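ATP-dependent RNA helicase HrpB (PDB 6EUD) hydrolyses ATP to ADP and phosphate as a bacterial DExH-box NTPase of the RNA helicase family and binds single-stranded RNA. Local coordinates at residues T584-Q592 with V600-E610; I619-W629 with D657-L668. All blocks are in the same frame, centred on the assembly; numbering follows the deposited sequence.

How the interactions relate
Along the chain the two contacts come in series, interaction 1 closing before interaction 2 opens. Strand 584-593 turns back through a short connection into strand 596-602, so interaction 1 closes a hairpin, and it then reaches past the strands to the first turn of helix 608-622. The end of that same helix opens interaction 2, where 619-629 meets 657-668 after helix 631-646 has been threaded between them. Helix 608-622 is thus shared: its start is tied to the three-stranded sheet, its end to helices 657-662 and 664-667. The centres lie about 19 Å apart, and W588 of interaction 1 packs against D621 of interaction 2.

Interaction 1 (T584-Q592 with V600-E610); sequences TLKAWRRLQ and VQPLAKPSEDE
R589 and Q601 form the hydrogen-bonded pair of this antiparallel hairpin: R589 N donates to Q601 O at 2.6 Å, and Q601 N to R589 O at 2.8 Å. Past the non-hydrogen-bonded pair W588-P602, L603 N donates to A587 O. The R589 guanidinium reaches across to the helix start: its NH2 makes a weak bond (137°) within a salt bridge to E610 OE2 at 3.1 Å. The carboxylate and guanidinium planes are 71° apart, and water 1 bridges NH1 and OE2. NE forms a salt bridge with D574, so a long side chain with several N-H donors suits this place between two acids. E610 in turn forms a capping box with S607: S607 OG accepts from E610 N and E610 OE1 from S607 N. With R589 CG anti to the backbone N (chi1 165°), its methylenes run alongside Q601, whose CG lies 3.7 Å from R589 CB. L603 CD1 lies over one face of the guanidinium and packs on R589 CB; V600 CG1 rests on R590 CG at 3.8 Å. Strand 571-579 pairs with the other edge of the central strand 584-593; loop 603-607 leads from strand 596-602 into helix 608-622.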
loop_
_atom_site.group_PDB
_atom_site.type_symbol
_atom_site.label_atom_id
_atom_site.label_comp_id
_atom_site.label_asym_id
_atom_site.label_seq_id
_atom_site.Cartn_x
_atom_site.Cartn_y
_atom_site.Cartn_z
ATOM N N THR A 584 24.421 -37.641 4.969
ATOM C CA THR A 584 23.449 -38.472 4.277
ATOM C C THR A 584 22.809 -37.683 3.136
ATOM O O THR A 584 22.844 -36.454 3.127
ATOM C CB THR A 584 22.361 -38.982 5.248
ATOM O OG1 THR A 584 21.301 -39.605 4.511
ATOM C CG2 THR A 584 21.790 -37.841 6.052
ATOM N N LEU A 585 22.244 -38.397 2.166
ATOM C CA LEU A 585 21.531 -37.761 1.062
ATOM C C LEU A 585 20.073 -37.528 1.464
ATOM O O LEU A 585 19.387 -38.457 1.901
ATOM C CB LEU A 585 21.618 -38.624 -0.202
ATOM C CG LEU A 585 20.696 -38.280 -1.376
ATOM C CD1 LEU A 585 21.143 -37.015 -2.055
ATOM C CD2 LEU A 585 20.643 -39.432 -2.362
ATOM N N LYS A 586 19.610 -36.288 1.350
ATOM C CA LYS A 586 18.217 -35.981 1.650
ATOM C C LYS A 586 17.454 -35.788 0.355
ATOM O O LYS A 586 17.849 -35.000 -0.495
ATOM C CB LYS A 586 18.089 -34.738 2.541
ATOM C CG LYS A 586 18.533 -34.963 3.982
ATOM C CD LYS A 586 17.996 -36.290 4.506
ATOM C CE LYS A 586 18.494 -36.616 5.900
ATOM N NZ LYS A 586 18.224 -38.047 6.203
ATOM N N ALA A 587 16.358 -36.524 0.209
ATOM C CA ALA A 587 15.579 -36.504 -1.021
ATOM C C ALA A 587 14.117 -36.727 -0.714
ATOM O O ALA A 587 13.670 -37.860 -0.458
ATOM C CB ALA A 587 16.082 -37.553 -1.991
ATOM N N TRP A 588 13.364 -35.639 -0.736
ATOM C CA TRP A 588 11.956 -35.740 -0.416
ATOM C C TRP A 588 11.091 -35.043 -1.465
ATOM O O TRP A 588 11.570 -34.190 -2.225
ATOM C CB TRP A 588 11.701 -35.178 0.999
ATOM C CG TRP A 588 11.884 -33.682 1.157
ATOM C CD1 TRP A 588 10.909 -32.726 1.066
ATOM C CD2 TRP A 588 13.104 -32.980 1.446
ATOM N NE1 TRP A 588 11.445 -31.476 1.269
ATOM C CE2 TRP A 588 12.787 -31.601 1.509
ATOM C CE3 TRP A 588 14.427 -33.377 1.657
ATOM C CZ2 TRP A 588 13.750 -30.622 1.768
ATOM C CZ3 TRP A 588 15.385 -32.398 1.915
ATOM C CH2 TRP A 588 15.037 -31.039 1.968
ATOM N N ARG A 589 9.825 -35.451 -1.523
ATOM C CA ARG A 589 8.796 -34.738 -2.284
ATOM C C ARG A 589 7.813 -34.086 -1.308
ATOM O O ARG A 589 7.311 -34.758 -0.391
ATOM C CB ARG A 589 8.066 -35.687 -3.240
ATOM C CG ARG A 589 6.769 -35.141 -3.813
ATOM C CD ARG A 589 6.373 -35.925 -5.049
ATOM N NE ARG A 589 7.235 -35.595 -6.181
ATOM C CZ ARG A 589 7.259 -36.255 -7.336
ATOM N NH1 ARG A 589 6.475 -37.303 -7.528
ATOM N NH2 ARG A 589 8.084 -35.870 -8.301
ATOM N N ARG A 590 7.569 -32.783 -1.493
ATOM C CA ARG A 590 6.638 -32.037 -0.652
ATOM C C ARG A 590 5.405 -31.572 -1.441
ATOM O O ARG A 590 5.523 -30.865 -2.451
ATOM C CB ARG A 590 7.345 -30.834 -0.014
ATOM C CG ARG A 590 6.539 -30.134 1.085
ATOM C CD ARG A 590 7.004 -28.702 1.355
ATOM N NE ARG A 590 8.460 -28.608 1.442
ATOM C CZ ARG A 590 9.174 -28.791 2.553
ATOM N NH1 ARG A 590 8.579 -29.086 3.705
ATOM N NH2 ARG A 590 10.496 -28.679 2.509
ATOM N N LEU A 591 4.223 -31.984 -0.994
ATOM C CA LEU A 591 2.995 -31.384 -1.505
ATOM C C LEU A 591 2.652 -30.176 -0.631
ATOM O O LEU A 591 2.655 -30.301 0.631
ATOM C CB LEU A 591 1.862 -32.408 -1.519
ATOM C CG LEU A 591 2.161 -33.609 -2.426
ATOM C CD1 LEU A 591 0.987 -34.595 -2.518
ATOM C CD2 LEU A 591 2.548 -33.093 -3.790
ATOM N N GLN A 592 2.404 -28.999 -1.229
ATOM C CA GLN A 592 2.197 -27.899 -0.297
ATOM C C GLN A 592 0.947 -27.088 -0.802
ATOM O O GLN A 592 0.584 -27.072 -2.000
ATOM C CB GLN A 592 3.439 -27.016 -0.203
ATOM C CG GLN A 592 3.746 -26.381 -1.577
ATOM C CD GLN A 592 5.225 -26.161 -1.848
ATOM O OE1 GLN A 592 5.835 -25.171 -1.430
ATOM N NE2 GLN A 592 5.743 -27.003 -2.799
ATOM N N VAL A 600 4.856 -34.808 3.182
ATOM C CA VAL A 600 6.230 -35.022 2.761
ATOM C C VAL A 600 6.452 -36.514 2.573
ATOM O O VAL A 600 6.064 -37.322 3.413
ATOM C CB VAL A 600 7.249 -34.446 3.766
ATOM C CG1 VAL A 600 7.430 -32.964 3.535
ATOM C CG2 VAL A 600 6.813 -34.700 5.180
ATOM N N GLN A 601 7.060 -36.875 1.451
ATOM C CA GLN A 601 7.263 -38.274 1.117
ATOM C C GLN A 601 8.645 -38.480 0.531
ATOM O O GLN A 601 9.223 -37.550 -0.025
ATOM C CB GLN A 601 6.183 -38.753 0.137
ATOM C CG GLN A 601 5.995 -37.863 -1.096
ATOM C CD GLN A 601 4.908 -38.377 -2.041
ATOM O OE1 GLN A 601 4.023 -37.624 -2.461
ATOM N NE2 GLN A 601 4.978 -39.659 -2.385
ATOM N N PRO A 602 9.189 -39.700 0.668
ATOM C CA PRO A 602 10.480 -39.990 0.036
ATOM C C PRO A 602 10.384 -39.902 -1.481
ATOM O O PRO A 602 9.399 -40.335 -2.078
ATOM C CB PRO A 602 10.794 -41.416 0.502
ATOM C CG PRO A 602 9.491 -41.982 0.944
ATOM C CD PRO A 602 8.699 -40.836 1.470
ATOM N N LEU A 603 11.400 -39.315 -2.093
ATOM C CA LEU A 603 11.397 -39.129 -3.534
ATOM C C LEU A 603 11.495 -40.471 -4.260
ATOM O O LEU A 603 12.509 -41.173 -4.164
ATOM C CB LEU A 603 12.547 -38.202 -3.949
ATOM C CG LEU A 603 12.468 -37.509 -5.311
ATOM C CD1 LEU A 603 11.200 -36.690 -5.442
ATOM C CD2 LEU A 603 13.668 -36.626 -5.506
ATOM N N ALA A 604 10.428 -40.832 -4.974
ATOM C CA ALA A 604 10.453 -42.003 -5.849
ATOM C C ALA A 604 11.422 -41.748 -6.999
ATOM O O ALA A 604 11.790 -40.599 -7.245
ATOM C CB ALA A 604 9.058 -42.317 -6.378
ATOM N N LYS A 605 11.834 -42.811 -7.692
ATOM C CA LYS A 605 12.742 -42.696 -8.834
ATOM C C LYS A 605 12.255 -41.619 -9.797
ATOM O O LYS A 605 11.270 -41.814 -10.501
ATOM C CB LYS A 605 12.862 -44.027 -9.571
ATOM C CG LYS A 605 12.350 -45.226 -8.790
ATOM C CD LYS A 605 11.641 -46.206 -9.710
ATOM C CE LYS A 605 11.115 -47.408 -8.940
ATOM N NZ LYS A 605 10.099 -48.178 -9.715
ATOM N N PRO A 606 12.941 -40.470 -9.824
ATOM C CA PRO A 606 12.439 -39.315 -10.572
ATOM C C PRO A 606 12.876 -39.293 -12.034
ATOM O O PRO A 606 13.923 -39.833 -12.386
ATOM C CB PRO A 606 13.050 -38.127 -9.821
ATOM C CG PRO A 606 14.291 -38.690 -9.132
ATOM C CD PRO A 606 14.260 -40.197 -9.227
ATOM N N SER A 607 12.074 -38.650 -12.876
ATOM C CA SER A 607 12.515 -38.348 -14.222
ATOM C C SER A 607 13.721 -37.446 -14.090
ATOM O O SER A 607 14.015 -36.939 -13.002
ATOM C CB SER A 607 11.429 -37.656 -15.040
ATOM O OG SER A 607 11.297 -36.293 -14.663
ATOM N N GLU A 608 14.415 -37.210 -15.191
ATOM C CA GLU A 608 15.624 -36.416 -15.087
ATOM C C GLU A 608 15.352 -34.936 -15.066
ATOM O O GLU A 608 16.113 -34.181 -14.473
ATOM C CB GLU A 608 16.589 -36.744 -16.202
ATOM C CG GLU A 608 17.138 -38.125 -16.021
ATOM C CD GLU A 608 18.556 -38.076 -15.554
ATOM O OE1 GLU A 608 19.271 -37.142 -15.972
ATOM O OE2 GLU A 608 18.946 -38.950 -14.750
ATOM N N ASP A 609 14.264 -34.522 -15.699
ATOM C CA ASP A 609 13.821 -33.146 -15.598
ATOM C C ASP A 609 13.396 -32.887 -14.157
ATOM O O ASP A 609 13.568 -31.783 -13.642
ATOM C CB ASP A 609 12.679 -32.873 -16.575
ATOM C CG ASP A 609 13.115 -32.990 -18.024
ATOM O OD1 ASP A 609 14.164 -33.616 -18.283
ATOM O OD2 ASP A 609 12.393 -32.483 -18.906
ATOM N N GLU A 610 12.852 -33.917 -13.507
ATOM C CA GLU A 610 12.456 -33.819 -12.103
ATOM C C GLU A 610 13.674 -33.713 -11.183
ATOM O O GLU A 610 13.726 -32.864 -10.282
ATOM C CB GLU A 610 11.599 -35.016 -11.701
ATOM C CG GLU A 610 10.132 -34.834 -12.017
ATOM C CD GLU A 610 9.280 -36.021 -11.607
ATOM O OE1 GLU A 610 9.830 -37.130 -11.434
ATOM O OE2 GLU A 610 8.055 -35.833 -11.449
HETATM O O HOH W 1 6.973 -38.000 -10.597
#

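Interaction 2 (I619-W629 with D657-L668)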
loop_
_atom_site.group_PDB
_atom_site.type_symbol
_atom_site.label_atom_id
_atom_site.label_comp_id
_atom_site.label_asym_id
_atom_site.label_seq_id
_atom_site.Cartn_x
_atom_site.Cartn_y
_atom_site.Cartn_z
ATOM N N ILE A 619 19.908 -26.481 -4.006
ATOM C CA ILE A 619 20.855 -25.373 -4.076
ATOM C C ILE A 619 20.263 -24.158 -3.361
ATOM O O ILE A 619 20.961 -23.474 -2.605
ATOM C CB ILE A 619 21.201 -25.021 -5.533
ATOM C CG1 ILE A 619 21.877 -26.210 -6.211
ATOM C CG2 ILE A 619 22.067 -23.754 -5.598
ATOM C CD1 ILE A 619 22.002 -26.074 -7.706
ATOM N N ARG A 620 18.974 -23.908 -3.590
ATOM C CA ARG A 620 18.254 -22.888 -2.836
ATOM C C ARG A 620 18.310 -23.167 -1.338
ATOM O O ARG A 620 18.296 -22.233 -0.543
ATOM C CB ARG A 620 16.804 -22.793 -3.287
ATOM C CG ARG A 620 16.672 -22.419 -4.731
ATOM C CD ARG A 620 15.344 -21.786 -5.054
ATOM N NE ARG A 620 15.437 -21.261 -6.402
ATOM C CZ ARG A 620 15.028 -21.904 -7.485
ATOM N NH1 ARG A 620 14.423 -23.078 -7.368
ATOM N NH2 ARG A 620 15.195 -21.345 -8.680
ATOM N N ASP A 621 18.378 -24.437 -0.945
ATOM C CA ASP A 621 18.511 -24.751 0.477
ATOM C C ASP A 621 19.920 -24.506 0.973
ATOM O O ASP A 621 20.104 -23.916 2.027
ATOM C CB ASP A 621 18.125 -26.206 0.785
ATOM C CG ASP A 621 16.629 -26.388 1.047
ATOM O OD1 ASP A 621 16.071 -27.433 0.660
ATOM O OD2 ASP A 621 16.007 -25.490 1.653
ATOM N N LYS A 622 20.912 -24.973 0.218
ATOM C CA LYS A 622 22.294 -25.020 0.693
ATOM C C LYS A 622 23.118 -23.802 0.283
ATOM O O LYS A 622 24.185 -23.547 0.848
ATOM C CB LYS A 622 22.981 -26.295 0.192
ATOM C CG LYS A 622 22.461 -27.561 0.827
ATOM C CD LYS A 622 22.597 -27.474 2.323
ATOM C CE LYS A 622 22.406 -28.821 2.988
ATOM N NZ LYS A 622 21.045 -29.325 2.771
ATOM N N GLY A 623 22.623 -23.059 -0.701
ATOM C CA GLY A 623 23.323 -21.892 -1.200
ATOM C C GLY A 623 24.195 -22.190 -2.413
ATOM O O GLY A 623 24.482 -23.344 -2.730
ATOM N N LEU A 624 24.628 -21.138 -3.092
ATOM C CA LEU A 624 25.430 -21.283 -4.299
ATOM C C LEU A 624 26.783 -21.960 -4.065
ATOM O O LEU A 624 27.412 -22.456 -4.998
ATOM C CB LEU A 624 25.654 -19.916 -4.923
ATOM C CG LEU A 624 24.386 -19.258 -5.411
ATOM C CD1 LEU A 624 24.743 -17.873 -5.913
ATOM C CD2 LEU A 624 23.788 -20.109 -6.517
ATOM N N SER A 625 27.225 -21.965 -2.818
ATOM C CA SER A 625 28.466 -22.603 -2.430
ATOM C C SER A 625 28.630 -24.063 -2.881
ATOM O O SER A 625 29.752 -24.556 -2.923
ATOM C CB SER A 625 28.591 -22.517 -0.908
ATOM O OG SER A 625 29.265 -23.629 -0.355
ATOM N N VAL A 626 27.538 -24.767 -3.197
ATOM C CA VAL A 626 27.677 -26.170 -3.627
ATOM C C VAL A 626 28.117 -26.283 -5.083
ATOM O O VAL A 626 28.480 -27.360 -5.537
ATOM C CB VAL A 626 26.370 -27.004 -3.454
ATOM C CG1 VAL A 626 26.074 -27.269 -1.975
ATOM C CG2 VAL A 626 25.188 -26.354 -4.175
ATOM N N LEU A 627 28.073 -25.170 -5.805
ATOM C CA LEU A 627 28.569 -25.122 -7.171
ATOM C C LEU A 627 30.075 -24.908 -7.160
ATOM O O LEU A 627 30.658 -24.581 -6.112
ATOM C CB LEU A 627 27.875 -24.008 -7.949
ATOM C CG LEU A 627 26.364 -24.226 -7.960
ATOM C CD1 LEU A 627 25.676 -23.066 -8.619
ATOM C CD2 LEU A 627 26.049 -25.554 -8.653
ATOM N N ASN A 628 30.708 -25.110 -8.316
ATOM C CA ASN A 628 32.156 -24.913 -8.420
ATOM C C ASN A 628 32.531 -23.496 -8.834
ATOM O O ASN A 628 32.570 -23.168 -10.027
ATOM C CB ASN A 628 32.772 -25.897 -9.408
ATOM C CG ASN A 628 34.274 -25.808 -9.432
ATOM O OD1 ASN A 628 34.890 -25.409 -8.445
ATOM N ND2 ASN A 628 34.881 -26.184 -10.556
ATOM N N TRP A 629 32.820 -22.665 -7.844
ATOM C CA TRP A 629 33.173 -21.279 -8.098
ATOM C C TRP A 629 34.676 -21.103 -8.256
ATOM O O TRP A 629 35.378 -20.836 -7.282
ATOM C CB TRP A 629 32.637 -20.401 -6.969
ATOM C CG TRP A 629 31.163 -20.276 -7.062
ATOM C CD1 TRP A 629 30.230 -21.074 -6.468
ATOM C CD2 TRP A 629 30.441 -19.322 -7.851
ATOM N NE1 TRP A 629 28.967 -20.660 -6.827
ATOM C CE2 TRP A 629 29.071 -19.589 -7.678
ATOM C CE3 TRP A 629 30.825 -18.264 -8.684
ATOM C CZ2 TRP A 629 28.071 -18.826 -8.304
ATOM C CZ3 TRP A 629 29.834 -17.504 -9.313
ATOM C CH2 TRP A 629 28.472 -17.792 -9.119
ATOM N N ASP A 657 23.628 -12.913 -5.050
ATOM C CA ASP A 657 23.235 -14.255 -4.639
ATOM C C ASP A 657 21.744 -14.513 -4.787
ATOM O O ASP A 657 21.345 -15.559 -5.310
ATOM C CB ASP A 657 23.665 -14.520 -3.199
ATOM C CG ASP A 657 25.063 -15.091 -3.113
ATOM O OD1 ASP A 657 25.901 -14.749 -3.976
ATOM O OD2 ASP A 657 25.331 -15.885 -2.188
ATOM N N GLU A 658 20.910 -13.567 -4.375
ATOM C CA GLU A 658 19.477 -13.833 -4.434
ATOM C C GLU A 658 18.930 -13.866 -5.867
ATOM O O GLU A 658 18.096 -14.713 -6.174
ATOM C CB GLU A 658 18.698 -12.825 -3.592
ATOM C CG GLU A 658 17.342 -13.377 -3.146
ATOM C CD GLU A 658 16.509 -12.385 -2.343
ATOM O OE1 GLU A 658 17.060 -11.347 -1.912
ATOM O OE2 GLU A 658 15.299 -12.649 -2.141
ATOM N N SER A 659 19.389 -12.980 -6.754
ATOM C CA SER A 659 18.937 -13.012 -8.159
ATOM C C SER A 659 19.312 -14.349 -8.812
ATOM O O SER A 659 18.549 -14.925 -9.589
ATOM C CB SER A 659 19.554 -11.864 -8.983
ATOM O OG SER A 659 19.288 -10.576 -8.441
ATOM N N LEU A 660 20.511 -14.828 -8.491
ATOM C CA LEU A 660 21.013 -16.091 -9.033
ATOM C C LEU A 660 20.210 -17.281 -8.536
ATOM O O LEU A 660 19.804 -18.124 -9.337
ATOM C CB LEU A 660 22.491 -16.292 -8.681
ATOM C CG LEU A 660 23.434 -15.344 -9.407
ATOM C CD1 LEU A 660 24.880 -15.614 -8.992
ATOM C CD2 LEU A 660 23.242 -15.494 -10.899
ATOM N N LEU A 661 19.997 -17.352 -7.219
ATOM C CA LEU A 661 19.163 -18.406 -6.628
ATOM C C LEU A 661 17.756 -18.378 -7.221
ATOM O O LEU A 661 17.165 -19.423 -7.499
ATOM C CB LEU A 661 19.108 -18.258 -5.108
ATOM C CG LEU A 661 20.422 -18.653 -4.424
ATOM C CD1 LEU A 661 20.402 -18.298 -2.951
ATOM C CD2 LEU A 661 20.720 -20.138 -4.616
ATOM N N ALA A 662 17.233 -17.181 -7.451
ATOM C CA ALA A 662 15.878 -17.050 -7.973
ATOM C C ALA A 662 15.795 -17.496 -9.431
ATOM O O ALA A 662 14.763 -18.017 -9.870
ATOM C CB ALA A 662 15.392 -15.620 -7.822
ATOM N N ALA A 663 16.882 -17.317 -10.176
ATOM C CA ALA A 663 16.849 -17.561 -11.620
ATOM C C ALA A 663 17.546 -18.852 -12.064
ATOM O O ALA A 663 17.814 -19.025 -13.256
ATOM C CB ALA A 663 17.456 -16.375 -12.361
ATOM N N LEU A 664 17.838 -19.747 -11.122
ATOM C CA LEU A 664 18.547 -21.011 -11.423
ATOM C C LEU A 664 17.981 -21.747 -12.637
ATOM O O LEU A 664 18.729 -22.282 -13.465
ATOM C CB LEU A 664 18.501 -21.940 -10.209
ATOM C CG LEU A 664 19.386 -21.507 -9.047
ATOM C CD1 LEU A 664 19.108 -22.369 -7.825
ATOM C CD2 LEU A 664 20.838 -21.606 -9.471
ATOM N N GLU A 665 16.653 -21.755 -12.733
ATOM C CA GLU A 665 15.943 -22.348 -13.859
ATOM C C GLU A 665 16.382 -21.727 -15.191
ATOM O O GLU A 665 16.514 -22.412 -16.204
ATOM C CB GLU A 665 14.424 -22.187 -13.663
ATOM C CG GLU A 665 13.811 -23.123 -12.598
ATOM C CD GLU A 665 14.103 -22.687 -11.157
ATOM O OE1 GLU A 665 14.490 -21.511 -10.939
ATOM O OE2 GLU A 665 13.950 -23.523 -10.232
ATOM N N THR A 666 16.634 -20.425 -15.191
ATOM C CA THR A 666 16.984 -19.749 -16.432
ATOM C C THR A 666 18.493 -19.862 -16.767
ATOM O O THR A 666 18.837 -20.210 -17.895
ATOM C CB THR A 666 16.544 -18.265 -16.393
ATOM O OG1 THR A 666 17.223 -17.583 -15.337
ATOM C CG2 THR A 666 15.075 -18.171 -16.115
ATOM N N TRP A 667 19.388 -19.615 -15.806
ATOM C CA TRP A 667 20.822 -19.603 -16.130
ATOM C C TRP A 667 21.576 -20.920 -15.909
ATOM O O TRP A 667 22.592 -21.165 -16.574
ATOM C CB TRP A 667 21.540 -18.473 -15.361
ATOM C CG TRP A 667 21.723 -18.655 -13.879
ATOM C CD1 TRP A 667 20.825 -18.341 -12.906
ATOM C CD2 TRP A 667 22.899 -19.132 -13.195
ATOM N NE1 TRP A 667 21.349 -18.616 -11.660
ATOM C CE2 TRP A 667 22.622 -19.100 -11.810
ATOM C CE3 TRP A 667 24.150 -19.597 -13.620
ATOM C CZ2 TRP A 667 23.555 -19.516 -10.842
ATOM C CZ3 TRP A 667 25.078 -20.008 -12.661
ATOM C CH2 TRP A 667 24.774 -19.968 -11.287
ATOM N N LEU A 668 21.093 -21.767 -14.998
ATOM C CA LEU A 668 21.856 -22.947 -14.602
ATOM C C LEU A 668 21.285 -24.239 -15.149
ATOM O O LEU A 668 22.033 -25.105 -15.611
ATOM C CB LEU A 668 21.952 -23.044 -13.081
ATOM C CG LEU A 668 22.824 -24.238 -12.681
ATOM C CD1 LEU A 668 24.232 -24.067 -13.289
ATOM C CD2 LEU A 668 22.883 -24.428 -11.150
#
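The guanidinium of R620 is met at its edge by E665 and over one face by L664 CD1. Carboxylate and guanidinium are 10° from coplanar; E665 OE2 accepts from NH1 on its syn lone pair at 2.9 Å, while the NH2-OE1 separation is doubtfully short. Side-on, NE and NH2 both grip L661 O, NE at 2.8 Å, a carbonyl at the end of helix 657-662. Extended from CG to NE, R620 fits as a knob among L661, A662, L664 and E665; arginine suits because it serves a carboxylate and a carbonyl at once.

The W667 indole has L668 CB over the centre of one face and L660 CD2 on the opposite one; its NE1 donates in the ring plane to L660 O, and L624 CD2 touches its edge. W629 NE1 donates to L624 O, which lies in the ring plane, tying the loop back onto the 3-10 segment; L660 CD1 approaches that ring obliquely. L624 is the apolar hub: CD2 packs on L661 CD2 at 3.6 Å and CD1 on L660 CD1 at 3.8 Å. Cut back to an alanine, this residue would lose both methyls, which would probably open a gap beside L660, L661 and the W667 edge. G623, just after helix 608-622, has positive phi; a side chain there would jam against K622 O, so glycine fits. Here a helix C-terminus and the 3-10 turn after it pack against helices 657-662 and 664-667, a leucine-rich interior bordered by a salt bridge.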